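Local coordinates for antigen MTB48, Mycobacterial protein (Mycobacterium smegmatis, PDB 4WJ1), which is a secreted protein of the ESX-1 type VII secretion system that is probably involved in DNA conjugation, at least in the recipient strain, at residues A[15-20]-A[180-185]; A[68-73]-A[284-289]; A[74-79]-A[111-116]. One frame throughout, in Å; residues are numbered along the deposited sequence.

Contact 1: residues A[15-20]-A[180-185]; sequences LERKAH and PAEGWA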
loop_
_atom_site.group_PDB
_atom_site.type_symbol
_atom_site.label_atom_id
_atom_site.label_comp_id
_atom_site.label_asym_id
_atom_site.label_seq_id
_atom_site.Cartn_x
_atom_site.Cartn_y
_atom_site.Cartn_z
ATOM N N LEU A 15 -0.784 19.659 -22.040
ATOM C CA LEU A 15 -1.324 19.721 -20.691
ATOM C C LEU A 15 -2.434 18.673 -20.512
ATOM O O LEU A 15 -2.527 18.048 -19.459
ATOM C CB LEU A 15 -1.837 21.121 -20.365
ATOM C CG LEU A 15 -0.823 22.277 -20.320
ATOM C CD1 LEU A 15 -1.523 23.574 -19.988
ATOM C CD2 LEU A 15 0.282 22.038 -19.327
ATOM N N GLU A 16 -3.266 18.478 -21.533
ATOM C CA GLU A 16 -4.259 17.401 -21.491
ATOM C C GLU A 16 -3.597 16.047 -21.328
ATOM O O GLU A 16 -3.954 15.299 -20.421
ATOM C CB GLU A 16 -5.122 17.367 -22.748
ATOM C CG GLU A 16 -6.571 17.753 -22.519
ATOM C CD GLU A 16 -7.181 17.082 -21.311
ATOM O OE1 GLU A 16 -7.173 15.837 -21.244
ATOM O OE2 GLU A 16 -7.671 17.809 -20.420
ATOM N N ARG A 17 -2.644 15.736 -22.206
ATOM C CA ARG A 17 -1.929 14.463 -22.138
ATOM C C ARG A 17 -1.426 14.225 -20.724
ATOM O O ARG A 17 -1.547 13.128 -20.200
ATOM C CB ARG A 17 -0.757 14.418 -23.133
ATOM C CG ARG A 17 -1.124 13.939 -24.548
ATOM C CD ARG A 17 -0.270 14.596 -25.662
ATOM N NE ARG A 17 1.098 14.927 -25.246
ATOM C CZ ARG A 17 1.920 15.746 -25.910
ATOM N NH1 ARG A 17 1.524 16.334 -27.036
ATOM N NH2 ARG A 17 3.146 15.979 -25.453
ATOM N N LYS A 18 -0.902 15.263 -20.088
ATOM C CA LYS A 18 -0.357 15.112 -18.743
ATOM C C LYS A 18 -1.428 14.925 -17.685
ATOM O O LYS A 18 -1.243 14.149 -16.746
ATOM C CB LYS A 18 0.493 16.309 -18.356
ATOM C CG LYS A 18 1.294 16.055 -17.105
ATOM C CD LYS A 18 2.500 15.181 -17.420
ATOM C CE LYS A 18 2.728 14.137 -16.356
ATOM N NZ LYS A 18 2.190 12.853 -16.768
ATOM N N ALA A 19 -2.528 15.662 -17.807
ATOM C CA ALA A 19 -3.614 15.500 -16.855
ATOM C C ALA A 19 -4.150 14.082 -17.020
ATOM O O ALA A 19 -4.496 13.403 -16.055
ATOM C CB ALA A 19 -4.703 16.530 -17.085
ATOM N N HIS A 20 -4.177 13.632 -18.263
ATOM C CA HIS A 20 -4.672 12.307 -18.587
ATOM C C HIS A 20 -3.767 11.244 -17.968
ATOM O O HIS A 20 -4.266 10.327 -17.330
ATOM C CB HIS A 20 -4.781 12.136 -20.102
ATOM C CG HIS A 20 -5.189 10.769 -20.526
ATOM N ND1 HIS A 20 -6.474 10.293 -20.373
ATOM C CD2 HIS A 20 -4.485 9.762 -21.104
ATOM C CE1 HIS A 20 -6.546 9.057 -20.830
ATOM N NE2 HIS A 20 -5.350 8.717 -21.286
ATOM N N PRO A 180 7.472 15.793 -16.450
ATOM C CA PRO A 180 6.726 17.034 -16.656
ATOM C C PRO A 180 6.034 17.082 -18.009
ATOM O O PRO A 180 6.585 16.556 -18.960
ATOM C CB PRO A 180 7.817 18.123 -16.587
ATOM C CG PRO A 180 8.947 17.489 -15.850
ATOM C CD PRO A 180 8.902 16.032 -16.197
ATOM N N ALA A 181 4.882 17.741 -18.098
ATOM C CA ALA A 181 4.212 17.968 -19.374
ATOM C C ALA A 181 5.136 18.613 -20.405
ATOM O O ALA A 181 6.001 19.429 -20.068
ATOM C CB ALA A 181 2.982 18.837 -19.173
ATOM N N GLU A 182 4.927 18.254 -21.667
ATOM C CA GLU A 182 5.721 18.788 -22.764
ATOM C C GLU A 182 5.337 20.231 -23.090
ATOM O O GLU A 182 4.163 20.599 -23.047
ATOM C CB GLU A 182 5.563 17.909 -24.006
ATOM C CG GLU A 182 6.025 16.456 -23.820
ATOM C CD GLU A 182 7.540 16.310 -23.644
ATOM O OE1 GLU A 182 8.294 17.248 -23.990
ATOM O OE2 GLU A 182 7.976 15.244 -23.158
ATOM N N GLY A 183 6.335 21.045 -23.411
ATOM C CA GLY A 183 6.099 22.427 -23.796
ATOM C C GLY A 183 5.546 23.326 -22.703
ATOM O O GLY A 183 5.092 24.439 -22.969
ATOM N N TRP A 184 5.572 22.854 -21.465
ATOM C CA TRP A 184 5.116 23.678 -20.360
ATOM C C TRP A 184 6.327 24.211 -19.599
ATOM O O TRP A 184 7.216 23.458 -19.204
ATOM C CB TRP A 184 4.193 22.883 -19.441
ATOM C CG TRP A 184 3.428 23.734 -18.473
ATOM C CD1 TRP A 184 3.277 25.099 -18.510
ATOM C CD2 TRP A 184 2.716 23.284 -17.313
ATOM N NE1 TRP A 184 2.509 25.520 -17.443
ATOM C CE2 TRP A 184 2.157 24.428 -16.692
ATOM C CE3 TRP A 184 2.502 22.033 -16.736
ATOM C CZ2 TRP A 184 1.387 24.349 -15.529
ATOM C CZ3 TRP A 184 1.737 21.955 -15.582
ATOM C CH2 TRP A 184 1.191 23.110 -14.989
ATOM N N ALA A 185 6.374 25.522 -19.422
ATOM C CA ALA A 185 7.482 26.136 -18.710
ATOM C C ALA A 185 6.983 27.316 -17.908
ATOM O O ALA A 185 5.945 27.905 -18.217
ATOM C CB ALA A 185 8.571 26.570 -19.670
#
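Leu15 lays one methyl on the indole of Trp184, the tryptophan that opens the Trp-X-Gly motif in the turn joining helices 154-178 and 187-230 of the PPE domain. CD2 of Leu15 stands 3.3 Å above the ring plane, nearer the edge of the ring than its middle; its distance to Trp184 CD2 is 3.4 Å. The leucine runs roughly perpendicular to the tryptophan side chain. Trp184 has CG anti to its own backbone N (chi1 -166°), which swings the ring toward helix 12-22.

One helical turn further on, Lys18 packs by its aliphatic part: its CB is 3.6 Å from Ala181 CB, and its CD is 3.6 Å from Ala181 N. Bends in the chain turn NZ away from Ala181, to a salt bridge with Glu21 and a hydrogen bond to His176 O.

No hydrogen bond spans the two segments. Ala181 to Trp184 form a type II beta turn, with Gly183 at positive phi. Beyond it, Trp184 NE1 is hydrogen-bonded to Tyr81 OH, joining this motif to the Tyr-X-X-X-Asp/Glu motif of the PE domain, a pairing consistent with a composite secretion signal. On the exposed side, Arg17 touches the stem of Glu182 rather than its charge: Arg17 NH2 lies 3.3 Å from Glu182 CG, which sits in the guanidinium plane, while NH2 and Glu182 OE2 stay 5.4 Å apart.

Contact 2: residues A[68-73]-A[284-289]; sequences ERIAAA and PSIGGL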
loop_
_atom_site.group_PDB
_atom_site.type_symbol
_atom_site.label_atom_id
_atom_site.label_comp_id
_atom_site.label_asym_id
_atom_site.label_seq_id
_atom_site.Cartn_x
_atom_site.Cartn_y
_atom_site.Cartn_z
ATOM N N GLU A 68 -5.637 12.500 -9.177
ATOM C CA GLU A 68 -6.771 13.196 -9.767
ATOM C C GLU A 68 -6.724 14.693 -9.485
ATOM O O GLU A 68 -7.189 15.480 -10.296
ATOM C CB GLU A 68 -8.077 12.608 -9.246
ATOM C CG GLU A 68 -8.275 11.159 -9.646
ATOM C CD GLU A 68 -9.304 10.464 -8.787
ATOM O OE1 GLU A 68 -9.295 9.212 -8.756
ATOM O OE2 GLU A 68 -10.114 11.178 -8.147
ATOM N N ARG A 69 -6.170 15.075 -8.337
ATOM C CA ARG A 69 -6.088 16.483 -7.978
ATOM C C ARG A 69 -5.049 17.197 -8.837
ATOM O O ARG A 69 -5.289 18.308 -9.309
ATOM C CB ARG A 69 -5.769 16.653 -6.492
ATOM C CG ARG A 69 -6.852 16.097 -5.591
ATOM C CD ARG A 69 -6.615 16.421 -4.130
ATOM N NE ARG A 69 -6.713 17.854 -3.909
ATOM C CZ ARG A 69 -5.674 18.650 -3.680
ATOM N NH1 ARG A 69 -4.447 18.146 -3.620
ATOM N NH2 ARG A 69 -5.867 19.948 -3.495
ATOM N N ILE A 70 -3.911 16.546 -9.059
ATOM C CA ILE A 70 -2.898 17.091 -9.945
ATOM C C ILE A 70 -3.475 17.251 -11.344
ATOM O O ILE A 70 -3.259 18.271 -11.991
ATOM C CB ILE A 70 -1.644 16.213 -9.998
ATOM C CG1 ILE A 70 -0.976 16.179 -8.623
ATOM C CG2 ILE A 70 -0.674 16.715 -11.069
ATOM C CD1 ILE A 70 0.380 15.531 -8.637
ATOM N N ALA A 71 -4.236 16.259 -11.795
ATOM C CA ALA A 71 -4.877 16.341 -13.110
ATOM C C ALA A 71 -5.777 17.558 -13.182
ATOM O O ALA A 71 -5.782 18.284 -14.165
ATOM C CB ALA A 71 -5.687 15.086 -13.410
ATOM N N ALA A 72 -6.550 17.768 -12.128
ATOM C CA ALA A 72 -7.521 18.836 -12.119
ATOM C C ALA A 72 -6.807 20.185 -12.086
ATOM O O ALA A 72 -7.236 21.140 -12.730
ATOM C CB ALA A 72 -8.458 18.685 -10.934
ATOM N N ALA A 73 -5.709 20.242 -11.344
ATOM C CA ALA A 73 -4.914 21.454 -11.233
ATOM C C ALA A 73 -4.330 21.797 -12.593
ATOM O O ALA A 73 -4.339 22.952 -13.011
ATOM C CB ALA A 73 -3.825 21.275 -10.209
ATOM N N PRO A 284 1.442 13.124 -0.952
ATOM C CA PRO A 284 1.510 14.588 -0.957
ATOM C C PRO A 284 0.269 15.161 -1.628
ATOM O O PRO A 284 -0.266 14.561 -2.566
ATOM C CB PRO A 284 2.768 14.882 -1.774
ATOM C CG PRO A 284 2.824 13.734 -2.743
ATOM C CD PRO A 284 2.345 12.529 -1.955
ATOM N N SER A 285 -0.198 16.301 -1.140
ATOM C CA SER A 285 -1.348 16.942 -1.748
ATOM C C SER A 285 -0.864 18.207 -2.423
ATOM O O SER A 285 -0.251 19.050 -1.778
ATOM C CB SER A 285 -2.430 17.246 -0.705
ATOM O OG SER A 285 -2.846 16.064 -0.035
ATOM N N ILE A 286 -1.102 18.328 -3.724
ATOM C CA ILE A 286 -0.742 19.556 -4.427
ATOM C C ILE A 286 -1.605 20.704 -3.929
ATOM O O ILE A 286 -2.762 20.507 -3.545
ATOM C CB ILE A 286 -0.912 19.419 -5.947
ATOM C CG1 ILE A 286 -0.210 20.571 -6.661
ATOM C CG2 ILE A 286 -2.384 19.371 -6.313
ATOM C CD1 ILE A 286 -0.329 20.509 -8.122
ATOM N N GLY A 287 -1.049 21.907 -3.926
ATOM C CA GLY A 287 -1.797 23.063 -3.484
ATOM C C GLY A 287 -2.543 23.732 -4.615
ATOM O O GLY A 287 -3.743 23.545 -4.795
ATOM N N GLY A 288 -1.817 24.509 -5.392
ATOM C CA GLY A 288 -2.404 25.352 -6.407
ATOM C C GLY A 288 -1.228 25.970 -7.126
ATOM O O GLY A 288 -0.149 26.096 -6.559
ATOM N N LEU A 289 -1.425 26.358 -8.374
ATOM C CA LEU A 289 -0.301 26.768 -9.192
ATOM C C LEU A 289 -0.185 28.270 -9.234
ATOM O O LEU A 289 -1.199 28.967 -9.221
ATOM C CB LEU A 289 -0.446 26.200 -10.601
ATOM C CG LEU A 289 -0.581 24.673 -10.544
ATOM C CD1 LEU A 289 -0.896 24.081 -11.899
ATOM C CD2 LEU A 289 0.707 24.101 -9.985
#
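Ile286 is the apolar centre, a residue of the irregular segment after helix 248-272 that lies along helix 40-96, the long PE helix of this elongated helical bundle. Its two branches serve different residues of the helix. CG2 of Ile286 meets CG1 of Ile70 at 4.2 Å, the two side chains crossing nearly at right angles, while Ile286 CD1 reaches Ala73 CB at 4.1 Å. With CG1 anti to the backbone N (chi1 -166°), the longer branch is directed toward Ala73. Three residues further on, Leu289 adds a smaller contact: its CD1 lies 3.8 Å from Ala73 O, on the flank of the helix backbone. Ala195 and Leu199 of helix 187-230 back Ile286 and Ile70 respectively, placing segment 284-289 between two helices.

Toward the polar edge, Arg69 reaches the same isoleucine, its NH1 3.6 Å from Ile286 CG2. Other bonds of its guanidinium hold it in place: NE donates to Pro117 O, and NH1 also makes a salt bridge with Glu66. Glu66 in turn receives the hydroxyl of Ser285, so one carboxylate links the helix to segment 284-289 beside the arginine. These outside partners would help fix the rotation of the guanidinium.

The grip on segment 284-289 is end-on, with NH1 and NH2 sharing one acceptor. Arg69 NH1 lies in the carbonyl plane and meets Ile286 O on a lone pair at 2.9 Å (N-H...O 152°); Arg69 NH2 approaches Ile286 O nearly in line with the C=O bond, at 3.2 Å and bent to 138°.

Contact 3: residues A[74-79]-A[111-116]; sequences IRAAAG and PDMSGI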
loop_
_atom_site.group_PDB
_atom_site.type_symbol
_atom_site.label_atom_id
_atom_site.label_comp_id
_atom_site.label_asym_id
_atom_site.label_seq_id
_atom_site.Cartn_x
_atom_site.Cartn_y
_atom_site.Cartn_z
ATOM N N ILE A 74 -3.851 20.772 -13.291
ATOM C CA ILE A 74 -3.306 20.949 -14.628
ATOM C C ILE A 74 -4.392 21.467 -15.558
ATOM O O ILE A 74 -4.172 22.411 -16.312
ATOM C CB ILE A 74 -2.711 19.637 -15.161
ATOM C CG1 ILE A 74 -1.350 19.386 -14.510
ATOM C CG2 ILE A 74 -2.536 19.680 -16.648
ATOM C CD1 ILE A 74 -0.849 17.948 -14.678
ATOM N N ARG A 75 -5.584 20.884 -15.477
ATOM C CA ARG A 75 -6.680 21.355 -16.315
ATOM C C ARG A 75 -7.130 22.764 -15.953
ATOM O O ARG A 75 -7.626 23.496 -16.810
ATOM C CB ARG A 75 -7.862 20.402 -16.234
ATOM C CG ARG A 75 -7.508 19.027 -16.763
ATOM C CD ARG A 75 -8.706 18.288 -17.251
ATOM N NE ARG A 75 -8.269 17.101 -17.957
ATOM C CZ ARG A 75 -8.198 15.895 -17.408
ATOM N NH1 ARG A 75 -8.560 15.713 -16.141
ATOM N NH2 ARG A 75 -7.771 14.875 -18.134
ATOM N N ALA A 76 -6.965 23.154 -14.694
ATOM C CA ALA A 76 -7.361 24.500 -14.291
ATOM C C ALA A 76 -6.368 25.490 -14.899
ATOM O O ALA A 76 -6.746 26.531 -15.430
ATOM C CB ALA A 76 -7.418 24.623 -12.789
ATOM N N ALA A 77 -5.092 25.133 -14.844
ATOM C CA ALA A 77 -4.052 25.896 -15.510
ATOM C C ALA A 77 -4.364 26.048 -16.994
ATOM O O ALA A 77 -4.383 27.154 -17.524
ATOM C CB ALA A 77 -2.701 25.227 -15.316
ATOM N N ALA A 78 -4.615 24.928 -17.657
ATOM C CA ALA A 78 -4.886 24.926 -19.091
ATOM C C ALA A 78 -6.068 25.826 -19.406
ATOM O O ALA A 78 -6.079 26.520 -20.423
ATOM C CB ALA A 78 -5.152 23.487 -19.598
ATOM N N GLY A 79 -7.056 25.825 -18.518
ATOM C CA GLY A 79 -8.233 26.657 -18.696
ATOM C C GLY A 79 -7.853 28.113 -18.638
ATOM O O GLY A 79 -8.340 28.930 -19.418
ATOM N N PRO A 111 -4.479 30.424 -11.657
ATOM C CA PRO A 111 -5.460 29.381 -11.988
ATOM C C PRO A 111 -6.415 29.055 -10.841
ATOM O O PRO A 111 -5.998 28.969 -9.687
ATOM C CB PRO A 111 -4.580 28.177 -12.321
ATOM C CG PRO A 111 -3.353 28.782 -12.885
ATOM C CD PRO A 111 -3.131 30.076 -12.144
ATOM N N ASP A 112 -7.690 28.889 -11.169
ATOM C CA ASP A 112 -8.724 28.674 -10.165
ATOM C C ASP A 112 -8.764 27.216 -9.710
ATOM O O ASP A 112 -9.131 26.333 -10.478
ATOM C CB ASP A 112 -10.082 29.095 -10.727
ATOM C CG ASP A 112 -11.181 29.058 -9.694
ATOM O OD1 ASP A 112 -10.871 29.100 -8.482
ATOM O OD2 ASP A 112 -12.360 29.012 -10.105
HETATM N N MSE A 113 -8.386 26.978 -8.457
HETATM C CA MSE A 113 -8.338 25.631 -7.887
HETATM C C MSE A 113 -9.606 25.265 -7.126
HETATM O O MSE A 113 -9.734 24.151 -6.613
HETATM C CB MSE A 113 -7.137 25.504 -6.943
HETATM C CG MSE A 113 -5.806 25.890 -7.578
HETATM SE SE MSE A 113 -5.197 24.506 -8.819
HETATM C CE MSE A 113 -4.160 25.588 -10.040
ATOM N N SER A 114 -10.541 26.204 -7.058
ATOM C CA SER A 114 -11.609 26.147 -6.066
ATOM C C SER A 114 -12.566 24.966 -6.215
ATOM O O SER A 114 -13.219 24.589 -5.237
ATOM C CB SER A 114 -12.411 27.448 -6.087
ATOM O OG SER A 114 -13.082 27.588 -7.319
ATOM N N GLY A 115 -12.652 24.380 -7.408
ATOM C CA GLY A 115 -13.549 23.248 -7.617
ATOM C C GLY A 115 -12.884 21.885 -7.558
ATOM O O GLY A 115 -13.536 20.853 -7.709
ATOM N N ILE A 116 -11.575 21.879 -7.341
ATOM C CA ILE A 116 -10.793 20.651 -7.251
ATOM C C ILE A 116 -11.051 19.928 -5.932
ATOM O O ILE A 116 -10.992 20.542 -4.866
ATOM C CB ILE A 116 -9.298 20.977 -7.391
ATOM C CG1 ILE A 116 -9.025 21.506 -8.789
ATOM C CG2 ILE A 116 -8.446 19.781 -7.117
ATOM C CD1 ILE A 116 -7.603 21.879 -9.010
#
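An Asx turn running into a type I beta turn shapes the loop after helix 40-96 where it folds back against that helix of the PE domain. Asp112 OD1 accepts two bonds from Ser114, both from the same face of the carboxylate: the backbone N at 3.2 Å, well out of the plane, and Ser114 OG at 2.9 Å, on the syn side. The following turn, Met113 to Ile116, closes with Ile116 N bonded to Met113 O.

The helix meets this loop through small side chains, without a hydrogen bond between the segments. Ala76 points its CB at the loop backbone, 3.3 Å from Asp112 O. The Pro111 ring settles beside the next residue, its CB 4.0 Å from Ala77 CA. In Met113, a selenomethionine, the bend at chi2 (-74°) turns the chain back, leaving CE 4.4 Å from Ala76 CB. The alanines, with one methyl each, allow the loop to come near: Ala77 and Pro111 have CA atoms 5.2 Å apart.

Met113 and Ala77 both touch Leu289, and Pro111 packs on Ile291, so the last modelled residues adjoin loop and helix. Ile74 points away from the loop, packing on helices 12-22 and 187-230.

How the contacts relate
Contacts 2 and 3 share helix 40-96 and receive an irregular segment along consecutive turns, their centres about 9 Å apart; contact 1 instead sets helix 12-22 against a PPE-domain turn. Contact 2 is the buried one and has the hydrogen bonds between segments; contacts 1 and 3 are partly buried and rely on packing, with Glu182 and Asp112 among their exposed residues. The three touch one another. Leu289 CD1 of contact 2 packs on Trp184 CH2 of contact 1 at 3.9 Å, and Leu289 N lies 3.3 Å from Met113 CE of contact 3. A salt bridge, Glu16 OE2 to Arg75 NE, ties helix 12-22 to helix 40-96, which contacts 2 and 3 share.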